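Local structure of lectin (Remusatia vivipara, 3R0E) at residues G19-T22 / Q27-M30. The protein probably binds mannose and agglutinates rabbit erythrocytes as part of a longer bulb-type (beta-prism II) lectin, of which this chain is the second lectin domain. Sequence-based numbering, arbitrary orientation.
Sequences GRLT and QLVM
L21 and L28 pair across an antiparallel beta hairpin and bond to each other twice through their backbones. L21 N reaches L28 O at 2.7 Å, and L28 N reaches L21 O at 2.9 Å. Beyond them, M30 N donates to G19 O at 3.0 Å. The two leucine side chains leave the same face of the sheet, with L21 CB 4.2 Å from L28 CB. This is the tight, buried face. R20, T22 and Q27 on the other face are more open to solvent, though V29 beside them is buried. With chi1 at 56°, R20 CG is tucked over its own backbone, and a bend at chi3 then turns the guanidinium alongside V29, with NH2 3.6 Å from V29 CG1. The Q27 side chain crosses the arginine chain, and its NE2 lies unusually close to R20 CD, at 3.1 Å. The amide and guanidinium planes are 24° apart, but R20 NE and Q27 NE2 are both donors and do not bond. V29 also touches Y39, a probable mannose-binding residue. Strand 36-39 continues the sheet beyond 27-30, while 19-22 is an edge strand of it within this chain. L21 and L28 pack on L90 and L92 of strand 89-92, joining two sheets of the beta-prism II fold.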
# COMPACT_ATOMS: atom_id res chain seq x y z
N GLY B 19 5.80 15.50 9.66
CA GLY B 19 6.05 14.48 8.66
C GLY B 19 4.73 13.99 8.09
O GLY B 19 3.71 13.97 8.78
N ARG B 20 4.75 13.60 6.82
CA ARG B 20 3.51 13.37 6.10
C ARG B 20 3.63 12.25 5.08
O ARG B 20 4.73 11.93 4.62
CB ARG B 20 3.07 14.65 5.38
CG ARG B 20 4.13 15.20 4.44
CD ARG B 20 3.72 16.50 3.75
NE ARG B 20 3.13 17.47 4.68
CZ ARG B 20 3.83 18.20 5.53
NH1 ARG B 20 5.15 18.08 5.59
NH2 ARG B 20 3.21 19.05 6.34
N LEU B 21 2.49 11.65 4.75
CA LEU B 21 2.36 10.90 3.50
C LEU B 21 1.77 11.83 2.45
O LEU B 21 0.94 12.69 2.76
CB LEU B 21 1.49 9.64 3.68
CG LEU B 21 1.93 8.56 4.68
CD1 LEU B 21 1.09 7.29 4.54
CD2 LEU B 21 3.41 8.23 4.56
N THR B 22 2.19 11.63 1.21
CA THR B 22 1.77 12.47 0.10
C THR B 22 1.24 11.61 -1.04
O THR B 22 1.88 10.64 -1.44
CB THR B 22 2.95 13.33 -0.43
OG1 THR B 22 3.44 14.16 0.63
CG2 THR B 22 2.51 14.23 -1.56
N GLN B 27 -2.79 14.65 1.32
CA GLN B 27 -1.70 14.56 2.28
C GLN B 27 -2.23 14.05 3.61
O GLN B 27 -3.32 14.41 4.04
CB GLN B 27 -1.06 15.93 2.52
CG GLN B 27 -0.23 16.48 1.36
CD GLN B 27 0.66 17.65 1.80
OE1 GLN B 27 0.20 18.58 2.46
NE2 GLN B 27 1.93 17.59 1.43
N LEU B 28 -1.44 13.20 4.26
CA LEU B 28 -1.75 12.74 5.60
C LEU B 28 -0.59 13.13 6.52
O LEU B 28 0.51 12.61 6.38
CB LEU B 28 -1.96 11.22 5.58
CG LEU B 28 -2.29 10.55 6.91
CD1 LEU B 28 -3.64 11.01 7.45
CD2 LEU B 28 -2.25 9.04 6.74
N VAL B 29 -0.86 14.05 7.45
CA VAL B 29 0.18 14.73 8.23
C VAL B 29 0.03 14.45 9.73
O VAL B 29 -1.03 14.70 10.32
CB VAL B 29 0.15 16.29 8.01
CG1 VAL B 29 1.36 16.95 8.65
CG2 VAL B 29 0.09 16.66 6.52
N MET B 30 1.09 13.92 10.33
CA MET B 30 1.19 13.83 11.77
C MET B 30 1.75 15.16 12.26
O MET B 30 2.97 15.40 12.26
CB MET B 30 2.09 12.66 12.17
CG MET B 30 2.29 12.48 13.67
SD MET B 30 0.80 11.92 14.52
CE MET B 30 0.04 13.48 15.01